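Local coordinates for aminotransferase AspB (Helicobacter pylori 26695, PDB 3EZS), which probably acts as a pyridoxal 5'-phosphate-dependent transaminase of the class I and II aminotransferase family, at residues Glu210-Met213 against Ala219-Asn222; Glu320-Thr325 against Asp348-Ala353; Leu95-Ser100 against Leu260-Ala265. All blocks are in the same frame, centred on the assembly; numbering follows the deposited sequence.

Contact 1 of 3, residues Glu210-Met213 against Ala219-Asn222; sequences EACM and AFKN
The link from helix 208-214 to strand 223-228 folds back on the helix it has just left, and Phe220 in that link meets Cys212 and Met213. The CA atoms of Cys212 and Phe220 are 6.1 Å apart. Cys212 approaches the ring at its edge, in the ring plane. Its CB lies 3.6 Å from Phe220 CD1. Cys212 SG is 4.0 Å from Phe220 CD1 and also sits at the edge, 88° off the ring normal, a sulfur-aromatic contact.

The loop leads from a helix into a parallel strand of the large mixed sheet, as expected for the large domain of a fold-type I aminotransferase. Phe220 adopts a left-handed backbone conformation there.

Met213, present as selenomethionine, makes a Met-aromatic contact a little further round the ring. Its SE is 3.8 Å from both CE1 and CZ of Phe220. Here the approach is oblique, 63° off the ring normal. The chain of Met213 bends at both chi2 and chi3, which curls the selenium back to the ring. No hydrogen bond joins the two segments. Cys212 also packs on Val180 of helix 173-186, while the exposed Met213 touches Ile78 and Glu218.

Contact 2 of 3, residues Glu320-Thr325 against Asp348-Ala353; sequences ENFAKT and DYVRLA
Phe322 of helix 319-330 and Val350 of strand 349-353 pack against each other, and their side chains cross at about a right angle. Both CB atoms point toward the opposite segment. The phenyl ring offers its CD2 side to the valine. CD2 of Phe322 is 4.0 Å from CG1 of Val350 and 4.1 Å from CG2, so one ring carbon meets both methyls. CG2 of Val350 also comes within 4.2 Å of CE2 of Phe322. CG1 lies oblique to the ring.

The torsions explain the meeting. Phe322 has CG opposite its backbone N (chi1 -173°), which sends the ring out from the helix toward the strand. Val350 has CG1 opposite its carbonyl carbon (chi1 -67°), leaving CG2 in the crowded position between the backbone N and the carbonyl carbon. Each methyl can then touch the ring.

Ala323 is the helix residue nearest Val350 by backbone, with CA atoms 7.3 Å apart. The side-chain contact is apolar, and no hydrogen bond joins the segments. Within the helix, Thr325 OG1 bonds to Asn321 O at 3.0 Å. That carbonyl also accepts from Thr325 N, and the two donors reach it from opposite faces of its plane.

The contact belongs to the small domain expected of a fold-type I aminotransferase, where helices pack on a short antiparallel sheet. Strand 349-353 is the middle strand, with 311-315 and 335-336 as its neighbours. Val350 also packs on Leu314. Helix 358-372 meets Phe322 through Ile368 and Tyr371, and it meets Leu352 through Leu365. Helix 8-16 reaches Ala323 with Leu15.

Contact 3 of 3, residues Leu95-Ser100 against Leu260-Ala265; sequences LFNFPS and LGYTSA
Asn97 and Leu260 mark the closest backbone approach, with CA atoms 9.7 Å apart, so the contact is made by side chains. Segment 95-100 is helical, but Pro99 N, which has no hydrogen, and Ser100 N make no bond to the turn before, and the helix kinks there. Segment 260-265 is a loop, with Tyr262 at the centre of an inverse gamma turn, and Ala265 is the N-cap residue of helix 266-277.

The side chains of Asn97 and Tyr262 come from opposite directions. Asn97 ND2 lies 3.3 Å from Tyr262 CE2, oblique to the ring, with amide and ring planes 47° apart. Leu260 CD1 is 4.0 Å from the same ND2 and sits at the edge of the Tyr262 ring. With chi1 at 70°, Asn97 CG lies between the backbone N and the carbonyl carbon, and the amide reaches the loop. Hydrogen bonds at both ends hold this buried amide: ND2 pairs with Glu93 OE1, and OD1 pairs with Tyr253 OH.

Tyr262 OH bonds to Leu260 O of the second subunit, and its ring stacks on Tyr262 of that subunit. The loop therefore lies at the dimer interface. Within the subunit, helix 92-102 packs against helix 120-127 and strands 189-193 and 223-228.

From the N terminus, the chain first reaches 95-100 in helix 92-102, where contact 3 opens. It then runs through much of the large mixed sheet before 260-265 closes a loop of 159 intervening residues. Contact 1 is nested inside it and closes a short loop of five residues between helix 208-214 and the approach to strand 223-228. Contact 2 follows in series. It spans 22 residues between helix 319-330 and strand 349-353. Contacts 1 and 3 have centres about 23 Å apart and belong to the part built round the large sheet. Contact 2 ties helix 319-330 to the middle strand of the three-stranded sheet, on the opposite side of the chain's centre from both others.

Contact 1 of 3, residues Glu210-Met213 against Ala219-Asn222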
ATOM      1  N   GLU A 210     -21.551   2.430 -17.518  1.00 39.52           N
ATOM      2  CA  GLU A 210     -22.505   2.921 -18.534  1.00 40.83           C
ATOM      3  C   GLU A 210     -23.519   1.813 -18.878  1.00 41.03           C
ATOM      4  O   GLU A 210     -24.691   2.081 -19.135  1.00 40.97           O
ATOM      5  CB  GLU A 210     -21.797   3.342 -19.816  1.00 39.91           C
ATOM      6  CG  GLU A 210     -20.813   4.481 -19.673  1.00 44.43           C
ATOM      7  CD  GLU A 210     -20.193   4.857 -21.032  1.00 43.73           C
ATOM      8  OE1 GLU A 210     -20.957   5.220 -21.928  1.00 44.33           O
ATOM      9  OE2 GLU A 210     -18.953   4.806 -21.201  1.00 41.92           O
ATOM     10  N   ALA A 211     -23.042   0.572 -18.904  1.00 40.64           N
ATOM     11  CA  ALA A 211     -23.900  -0.581 -19.159  1.00 41.31           C
ATOM     12  C   ALA A 211     -24.930  -0.707 -18.040  1.00 40.64           C
ATOM     13  O   ALA A 211     -26.092  -1.054 -18.265  1.00 40.74           O
ATOM     14  CB  ALA A 211     -23.037  -1.868 -19.277  1.00 40.12           C
ATOM     15  N   CYS A 212     -24.479  -0.418 -16.826  1.00 40.02           N
ATOM     16  CA  CYS A 212     -25.325  -0.449 -15.658  1.00 39.39           C
ATOM     17  C   CYS A 212     -26.499   0.504 -15.784  1.00 40.08           C
ATOM     18  O   CYS A 212     -27.624   0.140 -15.460  1.00 40.58           O
ATOM     19  CB  CYS A 212     -24.509  -0.124 -14.400  1.00 37.88           C
ATOM     20  SG  CYS A 212     -23.518  -1.500 -13.764  1.00 41.31           S
HETATM   21  N   MSE A 213     -26.226   1.721 -16.243  1.00 42.08           N
HETATM   22  CA  MSE A 213     -27.253   2.734 -16.427  1.00 42.66           C
HETATM   23  C   MSE A 213     -28.307   2.251 -17.431  1.00 43.31           C
HETATM   24  O   MSE A 213     -29.501   2.470 -17.228  1.00 44.24           O
HETATM   25  CB  MSE A 213     -26.659   4.041 -16.943  1.00 40.77           C
HETATM   26  CG  MSE A 213     -25.604   4.687 -16.072  1.00 43.96           C
HETATM   27 SE   MSE A 213     -26.158   5.111 -14.289  0.75 37.09          SE
HETATM   28  CE  MSE A 213     -27.557   6.408 -14.698  1.00 40.32           C
ATOM     29  N   ALA A 219     -27.816   1.888  -9.483  1.00 41.49           N
ATOM     30  CA  ALA A 219     -27.133   1.849  -8.171  1.00 42.41           C
ATOM     31  C   ALA A 219     -25.807   1.083  -8.239  1.00 41.40           C
ATOM     32  O   ALA A 219     -25.042   1.062  -7.259  1.00 40.91           O
ATOM     33  CB  ALA A 219     -28.037   1.231  -7.094  1.00 39.95           C
ATOM     34  N   PHE A 220     -25.541   0.465  -9.395  1.00 40.28           N
ATOM     35  CA  PHE A 220     -24.313  -0.288  -9.646  1.00 39.69           C
ATOM     36  C   PHE A 220     -24.151  -1.499  -8.725  1.00 39.87           C
ATOM     37  O   PHE A 220     -23.030  -1.856  -8.364  1.00 38.77           O
ATOM     38  CB  PHE A 220     -23.074   0.618  -9.557  1.00 39.72           C
ATOM     39  CG  PHE A 220     -23.227   1.925 -10.275  1.00 39.04           C
ATOM     40  CD1 PHE A 220     -23.442   1.950 -11.653  1.00 37.63           C
ATOM     41  CD2 PHE A 220     -23.123   3.136  -9.583  1.00 37.73           C
ATOM     42  CE1 PHE A 220     -23.593   3.165 -12.339  1.00 37.86           C
ATOM     43  CE2 PHE A 220     -23.254   4.359 -10.263  1.00 39.47           C
ATOM     44  CZ  PHE A 220     -23.499   4.362 -11.656  1.00 34.50           C
ATOM     45  N   LYS A 221     -25.275  -2.105  -8.343  1.00 40.13           N
ATOM     46  CA  LYS A 221     -25.291  -3.311  -7.516  1.00 41.97           C
ATOM     47  C   LYS A 221     -24.438  -4.413  -8.147  1.00 41.82           C
ATOM     48  O   LYS A 221     -24.575  -4.686  -9.354  1.00 42.81           O
ATOM     49  CB  LYS A 221     -26.721  -3.831  -7.353  1.00 41.31           C
ATOM     50  CG  LYS A 221     -26.841  -5.125  -6.544  1.00 46.10           C
ATOM     51  CD  LYS A 221     -28.305  -5.486  -6.282  1.00 48.21           C
ATOM     52  CE  LYS A 221     -28.468  -6.742  -5.404  1.00 54.57           C
ATOM     53  NZ  LYS A 221     -28.096  -8.018  -6.094  1.00 60.82           N
ATOM     54  N   ASN A 222     -23.570  -5.019  -7.323  1.00 39.39           N
ATOM     55  CA  ASN A 222     -22.645  -6.085  -7.712  1.00 40.76           C
ATOM     56  C   ASN A 222     -21.542  -5.686  -8.721  1.00 40.41           C
ATOM     57  O   ASN A 222     -20.765  -6.549  -9.155  1.00 38.62           O
ATOM     58  CB  ASN A 222     -23.405  -7.300  -8.276  1.00 40.30           C
ATOM     59  CG  ASN A 222     -24.135  -8.092  -7.212  1.00 43.13           C
ATOM     60  OD1 ASN A 222     -24.388  -7.607  -6.117  1.00 39.91           O
ATOM     61  ND2 ASN A 222     -24.455  -9.338  -7.536  1.00 33.86           N
TER

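Contact 2 of 3, residues Glu320-Thr325 against Asp348-Ala353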
ATOM      1  N   GLU A 320       7.826 -17.722 -28.714  1.00 40.36           N
ATOM      2  CA  GLU A 320       9.145 -17.861 -28.096  1.00 40.53           C
ATOM      3  C   GLU A 320      10.254 -17.841 -29.135  1.00 40.24           C
ATOM      4  O   GLU A 320      11.214 -17.080 -29.021  1.00 39.96           O
ATOM      5  CB  GLU A 320       9.231 -19.140 -27.252  1.00 40.99           C
ATOM      6  CG  GLU A 320       8.532 -19.073 -25.877  1.00 38.71           C
ATOM      7  CD  GLU A 320       8.945 -20.253 -24.990  1.00 43.75           C
ATOM      8  OE1 GLU A 320       8.617 -21.415 -25.339  1.00 44.22           O
ATOM      9  OE2 GLU A 320       9.613 -20.015 -23.950  1.00 43.30           O
ATOM     10  N   ASN A 321      10.110 -18.678 -30.154  1.00 39.33           N
ATOM     11  CA  ASN A 321      11.065 -18.724 -31.239  1.00 39.95           C
ATOM     12  C   ASN A 321      11.188 -17.421 -32.022  1.00 39.54           C
ATOM     13  O   ASN A 321      12.299 -17.052 -32.431  1.00 38.75           O
ATOM     14  CB  ASN A 321      10.717 -19.868 -32.193  1.00 41.67           C
ATOM     15  CG  ASN A 321      10.975 -21.234 -31.576  1.00 45.37           C
ATOM     16  OD1 ASN A 321      11.556 -21.346 -30.488  1.00 50.53           O
ATOM     17  ND2 ASN A 321      10.561 -22.278 -32.273  1.00 46.62           N
ATOM     18  N   PHE A 322      10.063 -16.744 -32.241  1.00 37.04           N
ATOM     19  CA  PHE A 322      10.054 -15.475 -32.961  1.00 38.45           C
ATOM     20  C   PHE A 322      10.790 -14.418 -32.141  1.00 37.72           C
ATOM     21  O   PHE A 322      11.542 -13.624 -32.684  1.00 34.45           O
ATOM     22  CB  PHE A 322       8.608 -15.034 -33.245  1.00 37.69           C
ATOM     23  CG  PHE A 322       8.489 -13.818 -34.129  1.00 37.01           C
ATOM     24  CD1 PHE A 322       8.498 -13.941 -35.504  1.00 36.77           C
ATOM     25  CD2 PHE A 322       8.329 -12.555 -33.585  1.00 38.70           C
ATOM     26  CE1 PHE A 322       8.382 -12.820 -36.324  1.00 37.41           C
ATOM     27  CE2 PHE A 322       8.192 -11.440 -34.391  1.00 40.33           C
ATOM     28  CZ  PHE A 322       8.235 -11.573 -35.773  1.00 39.99           C
ATOM     29  N   ALA A 323      10.565 -14.418 -30.830  1.00 37.65           N
ATOM     30  CA  ALA A 323      11.231 -13.460 -29.938  1.00 38.27           C
ATOM     31  C   ALA A 323      12.742 -13.637 -29.990  1.00 39.46           C
ATOM     32  O   ALA A 323      13.450 -12.646 -30.050  1.00 40.45           O
ATOM     33  CB  ALA A 323      10.733 -13.587 -28.484  1.00 34.63           C
ATOM     34  N   LYS A 324      13.206 -14.894 -29.964  1.00 40.39           N
ATOM     35  CA  LYS A 324      14.633 -15.239 -30.000  1.00 42.54           C
ATOM     36  C   LYS A 324      15.280 -14.781 -31.278  1.00 41.91           C
ATOM     37  O   LYS A 324      16.329 -14.153 -31.238  1.00 42.11           O
ATOM     38  CB  LYS A 324      14.860 -16.760 -29.814  1.00 43.08           C
ATOM     39  CG  LYS A 324      15.072 -17.215 -28.362  1.00 45.76           C
ATOM     40  CD  LYS A 324      14.618 -18.663 -28.068  1.00 46.00           C
ATOM     41  CE  LYS A 324      15.101 -19.723 -29.042  1.00 51.59           C
ATOM     42  NZ  LYS A 324      14.399 -21.035 -28.825  1.00 51.92           N
ATOM     43  N   THR A 325      14.657 -15.123 -32.404  1.00 41.18           N
ATOM     44  CA  THR A 325      15.149 -14.739 -33.725  1.00 40.75           C
ATOM     45  C   THR A 325      15.248 -13.225 -33.886  1.00 40.49           C
ATOM     46  O   THR A 325      16.276 -12.712 -34.354  1.00 39.22           O
ATOM     47  CB  THR A 325      14.245 -15.298 -34.866  1.00 40.04           C
ATOM     48  OG1 THR A 325      14.188 -16.718 -34.758  1.00 44.61           O
ATOM     49  CG2 THR A 325      14.814 -14.938 -36.255  1.00 41.92           C
ATOM     50  N   ASP A 348       1.209 -18.847 -30.026  1.00 41.46           N
ATOM     51  CA  ASP A 348       1.394 -18.362 -31.413  1.00 43.40           C
ATOM     52  C   ASP A 348       1.405 -16.845 -31.563  1.00 41.05           C
ATOM     53  O   ASP A 348       1.150 -16.337 -32.657  1.00 40.64           O
ATOM     54  CB  ASP A 348       0.255 -18.902 -32.285  1.00 45.20           C
ATOM     55  CG  ASP A 348       0.104 -20.397 -32.179  1.00 52.40           C
ATOM     56  OD1 ASP A 348       1.151 -21.083 -32.089  1.00 55.39           O
ATOM     57  OD2 ASP A 348      -1.058 -20.871 -32.204  1.00 62.82           O
ATOM     58  N   TYR A 349       1.691 -16.124 -30.473  1.00 39.52           N
ATOM     59  CA  TYR A 349       1.722 -14.665 -30.483  1.00 37.23           C
ATOM     60  C   TYR A 349       2.862 -14.059 -29.702  1.00 38.17           C
ATOM     61  O   TYR A 349       3.389 -14.674 -28.759  1.00 37.85           O
ATOM     62  CB  TYR A 349       0.434 -14.122 -29.849  1.00 38.36           C
ATOM     63  CG  TYR A 349      -0.816 -14.471 -30.615  1.00 39.89           C
ATOM     64  CD1 TYR A 349      -1.459 -15.684 -30.401  1.00 40.16           C
ATOM     65  CD2 TYR A 349      -1.344 -13.593 -31.562  1.00 34.18           C
ATOM     66  CE1 TYR A 349      -2.593 -16.012 -31.103  1.00 39.11           C
ATOM     67  CE2 TYR A 349      -2.478 -13.916 -32.280  1.00 37.26           C
ATOM     68  CZ  TYR A 349      -3.100 -15.130 -32.041  1.00 37.16           C
ATOM     69  OH  TYR A 349      -4.215 -15.487 -32.743  1.00 41.19           O
ATOM     70  N   VAL A 350       3.250 -12.844 -30.113  1.00 38.11           N
ATOM     71  CA  VAL A 350       4.154 -12.004 -29.316  1.00 36.85           C
ATOM     72  C   VAL A 350       3.349 -10.736 -29.103  1.00 39.10           C
ATOM     73  O   VAL A 350       2.554 -10.337 -29.982  1.00 39.47           O
ATOM     74  CB  VAL A 350       5.548 -11.654 -29.945  1.00 36.41           C
ATOM     75  CG1 VAL A 350       6.418 -12.900 -30.059  1.00 36.07           C
ATOM     76  CG2 VAL A 350       5.427 -10.906 -31.289  1.00 32.28           C
ATOM     77  N   ARG A 351       3.514 -10.137 -27.928  1.00 37.01           N
ATOM     78  CA  ARG A 351       2.878  -8.892 -27.617  1.00 37.13           C
ATOM     79  C   ARG A 351       3.915  -7.808 -27.854  1.00 37.98           C
ATOM     80  O   ARG A 351       5.086  -7.969 -27.473  1.00 36.55           O
ATOM     81  CB  ARG A 351       2.409  -8.823 -26.164  1.00 34.78           C
ATOM     82  CG  ARG A 351       1.534  -7.595 -25.907  1.00 38.49           C
ATOM     83  CD  ARG A 351       1.354  -7.304 -24.437  1.00 39.36           C
ATOM     84  NE  ARG A 351       2.574  -6.762 -23.831  1.00 38.09           N
ATOM     85  CZ  ARG A 351       2.684  -6.500 -22.533  1.00 40.88           C
ATOM     86  NH1 ARG A 351       1.642  -6.654 -21.721  1.00 38.00           N
ATOM     87  NH2 ARG A 351       3.819  -6.044 -22.051  1.00 38.86           N
ATOM     88  N   LEU A 352       3.463  -6.712 -28.464  1.00 37.15           N
ATOM     89  CA  LEU A 352       4.279  -5.532 -28.727  1.00 39.33           C
ATOM     90  C   LEU A 352       3.633  -4.355 -27.953  1.00 40.03           C
ATOM     91  O   LEU A 352       2.415  -4.175 -28.027  1.00 39.31           O
ATOM     92  CB  LEU A 352       4.296  -5.188 -30.223  1.00 39.61           C
ATOM     93  CG  LEU A 352       4.698  -6.210 -31.301  1.00 43.55           C
ATOM     94  CD1 LEU A 352       4.707  -5.521 -32.658  1.00 31.48           C
ATOM     95  CD2 LEU A 352       6.042  -6.836 -31.041  1.00 33.56           C
ATOM     96  N   ALA A 353       4.452  -3.573 -27.238  1.00 38.43           N
ATOM     97  CA  ALA A 353       3.990  -2.445 -26.439  1.00 39.32           C
ATOM     98  C   ALA A 353       4.445  -1.171 -27.142  1.00 38.33           C
ATOM     99  O   ALA A 353       5.622  -0.832 -27.102  1.00 36.45           O
ATOM    100  CB  ALA A 353       4.557  -2.531 -24.994  1.00 37.43           C
TER

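Contact 3 of 3, residues Leu95-Ser100 against Leu260-Ala265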
ATOM      1  N   LEU A  95      -6.669  -4.298  -7.306  1.00 40.53           N
ATOM      2  CA  LEU A  95      -6.892  -5.569  -8.031  1.00 41.50           C
ATOM      3  C   LEU A  95      -6.420  -6.764  -7.210  1.00 41.90           C
ATOM      4  O   LEU A  95      -6.976  -7.867  -7.293  1.00 42.57           O
ATOM      5  CB  LEU A  95      -6.168  -5.567  -9.400  1.00 41.21           C
ATOM      6  CG  LEU A  95      -6.687  -4.647 -10.522  1.00 41.66           C
ATOM      7  CD1 LEU A  95      -5.661  -4.480 -11.679  1.00 36.59           C
ATOM      8  CD2 LEU A  95      -8.022  -5.196 -11.029  1.00 41.71           C
ATOM      9  N   PHE A  96      -5.400  -6.545  -6.388  1.00 42.63           N
ATOM     10  CA  PHE A  96      -4.884  -7.615  -5.574  1.00 40.66           C
ATOM     11  C   PHE A  96      -5.703  -7.851  -4.312  1.00 41.47           C
ATOM     12  O   PHE A  96      -5.975  -9.000  -3.960  1.00 42.67           O
ATOM     13  CB  PHE A  96      -3.432  -7.363  -5.173  1.00 40.18           C
ATOM     14  CG  PHE A  96      -2.871  -8.464  -4.306  1.00 40.60           C
ATOM     15  CD1 PHE A  96      -2.547  -9.690  -4.861  1.00 42.26           C
ATOM     16  CD2 PHE A  96      -2.742  -8.303  -2.943  1.00 39.70           C
ATOM     17  CE1 PHE A  96      -2.065 -10.714  -4.085  1.00 40.68           C
ATOM     18  CE2 PHE A  96      -2.262  -9.327  -2.163  1.00 39.29           C
ATOM     19  CZ  PHE A  96      -1.920 -10.536  -2.738  1.00 43.26           C
ATOM     20  N   ASN A  97      -6.075  -6.780  -3.614  1.00 42.07           N
ATOM     21  CA  ASN A  97      -6.752  -6.951  -2.317  1.00 40.93           C
ATOM     22  C   ASN A  97      -8.258  -6.890  -2.323  1.00 39.62           C
ATOM     23  O   ASN A  97      -8.876  -7.362  -1.370  1.00 41.72           O
ATOM     24  CB  ASN A  97      -6.159  -6.018  -1.225  1.00 40.56           C
ATOM     25  CG  ASN A  97      -6.488  -4.555  -1.446  1.00 42.65           C
ATOM     26  OD1 ASN A  97      -7.642  -4.201  -1.644  1.00 43.04           O
ATOM     27  ND2 ASN A  97      -5.466  -3.695  -1.407  1.00 35.83           N
ATOM     28  N   PHE A  98      -8.877  -6.336  -3.351  1.00 40.06           N
ATOM     29  CA  PHE A  98     -10.342  -6.255  -3.326  1.00 42.20           C
ATOM     30  C   PHE A  98     -10.978  -7.657  -3.243  1.00 41.91           C
ATOM     31  O   PHE A  98     -11.898  -7.868  -2.464  1.00 39.59           O
ATOM     32  CB  PHE A  98     -10.919  -5.447  -4.500  1.00 42.73           C
ATOM     33  CG  PHE A  98     -12.400  -5.175  -4.370  1.00 46.22           C
ATOM     34  CD1 PHE A  98     -12.857  -4.151  -3.542  1.00 46.27           C
ATOM     35  CD2 PHE A  98     -13.335  -5.938  -5.059  1.00 45.15           C
ATOM     36  CE1 PHE A  98     -14.198  -3.897  -3.403  1.00 46.83           C
ATOM     37  CE2 PHE A  98     -14.705  -5.688  -4.908  1.00 40.85           C
ATOM     38  CZ  PHE A  98     -15.129  -4.667  -4.085  1.00 46.85           C
ATOM     39  N   PRO A  99     -10.488  -8.615  -4.049  1.00 41.84           N
ATOM     40  CA  PRO A  99     -11.085  -9.961  -3.925  1.00 41.88           C
ATOM     41  C   PRO A  99     -10.973 -10.586  -2.520  1.00 42.78           C
ATOM     42  O   PRO A  99     -11.916 -11.243  -2.094  1.00 42.60           O
ATOM     43  CB  PRO A  99     -10.310 -10.781  -4.961  1.00 41.87           C
ATOM     44  CG  PRO A  99      -9.777  -9.728  -5.971  1.00 41.02           C
ATOM     45  CD  PRO A  99      -9.446  -8.561  -5.092  1.00 41.36           C
ATOM     46  N   SER A 100      -9.851 -10.390  -1.810  1.00 42.53           N
ATOM     47  CA  SER A 100      -9.736 -10.924  -0.445  1.00 44.49           C
ATOM     48  C   SER A 100     -10.719 -10.203   0.483  1.00 44.06           C
ATOM     49  O   SER A 100     -11.214 -10.784   1.442  1.00 45.13           O
ATOM     50  CB  SER A 100      -8.295 -10.863   0.118  1.00 44.17           C
ATOM     51  OG  SER A 100      -7.842  -9.538   0.353  1.00 51.22           O
ATOM     52  N   LEU A 260      -5.044  -0.973   6.072  1.00 43.42           N
ATOM     53  CA  LEU A 260      -4.029  -1.402   5.119  1.00 41.94           C
ATOM     54  C   LEU A 260      -2.788  -0.530   4.939  1.00 41.78           C
ATOM     55  O   LEU A 260      -1.759  -1.048   4.518  1.00 41.97           O
ATOM     56  CB  LEU A 260      -4.683  -1.611   3.755  1.00 43.25           C
ATOM     57  CG  LEU A 260      -5.901  -2.537   3.691  1.00 42.72           C
ATOM     58  CD1 LEU A 260      -6.483  -2.462   2.290  1.00 39.11           C
ATOM     59  CD2 LEU A 260      -5.534  -3.966   4.069  1.00 43.19           C
ATOM     60  N   GLY A 261      -2.879   0.769   5.224  1.00 40.05           N
ATOM     61  CA  GLY A 261      -1.730   1.665   5.095  1.00 40.62           C
ATOM     62  C   GLY A 261      -1.311   2.008   3.673  1.00 40.08           C
ATOM     63  O   GLY A 261      -0.115   2.248   3.408  1.00 40.40           O
ATOM     64  N   TYR A 262      -2.278   2.018   2.754  1.00 39.49           N
ATOM     65  CA  TYR A 262      -2.032   2.429   1.368  1.00 41.21           C
ATOM     66  C   TYR A 262      -2.256   3.945   1.240  1.00 42.99           C
ATOM     67  O   TYR A 262      -3.215   4.390   0.598  1.00 44.94           O
ATOM     68  CB  TYR A 262      -2.958   1.703   0.387  1.00 40.91           C
ATOM     69  CG  TYR A 262      -2.628   0.255   0.092  1.00 42.39           C
ATOM     70  CD1 TYR A 262      -1.588  -0.073  -0.771  1.00 39.33           C
ATOM     71  CD2 TYR A 262      -3.398  -0.785   0.622  1.00 42.83           C
ATOM     72  CE1 TYR A 262      -1.295  -1.387  -1.070  1.00 38.95           C
ATOM     73  CE2 TYR A 262      -3.121  -2.114   0.313  1.00 44.23           C
ATOM     74  CZ  TYR A 262      -2.063  -2.408  -0.540  1.00 42.43           C
ATOM     75  OH  TYR A 262      -1.771  -3.726  -0.860  1.00 44.20           O
ATOM     76  N   THR A 263      -1.356   4.732   1.828  1.00 41.94           N
ATOM     77  CA  THR A 263      -1.498   6.189   1.831  1.00 40.95           C
ATOM     78  C   THR A 263      -0.350   6.874   1.087  1.00 41.82           C
ATOM     79  O   THR A 263       0.696   6.277   0.813  1.00 40.27           O
ATOM     80  CB  THR A 263      -1.607   6.717   3.258  1.00 39.58           C
ATOM     81  OG1 THR A 263      -0.432   6.350   3.961  1.00 42.81           O
ATOM     82  CG2 THR A 263      -2.837   6.104   3.988  1.00 37.96           C
ATOM     83  N   SER A 264      -0.579   8.142   0.764  1.00 42.62           N
ATOM     84  CA  SER A 264       0.331   8.931  -0.047  1.00 41.49           C
ATOM     85  C   SER A 264       0.424  10.367   0.488  1.00 39.68           C
ATOM     86  O   SER A 264      -0.542  10.891   1.025  1.00 36.95           O
ATOM     87  CB  SER A 264      -0.235   8.932  -1.466  1.00 40.10           C
ATOM     88  OG  SER A 264       0.715   9.350  -2.406  1.00 53.35           O
ATOM     89  N   ALA A 265       1.588  10.992   0.329  1.00 38.79           N
ATOM     90  CA  ALA A 265       1.798  12.381   0.730  1.00 37.15           C
ATOM     91  C   ALA A 265       0.730  13.327   0.162  1.00 37.02           C
ATOM     92  O   ALA A 265       0.340  13.207  -0.998  1.00 36.40           O
ATOM     93  CB  ALA A 265       3.161  12.838   0.257  1.00 38.98           C
TER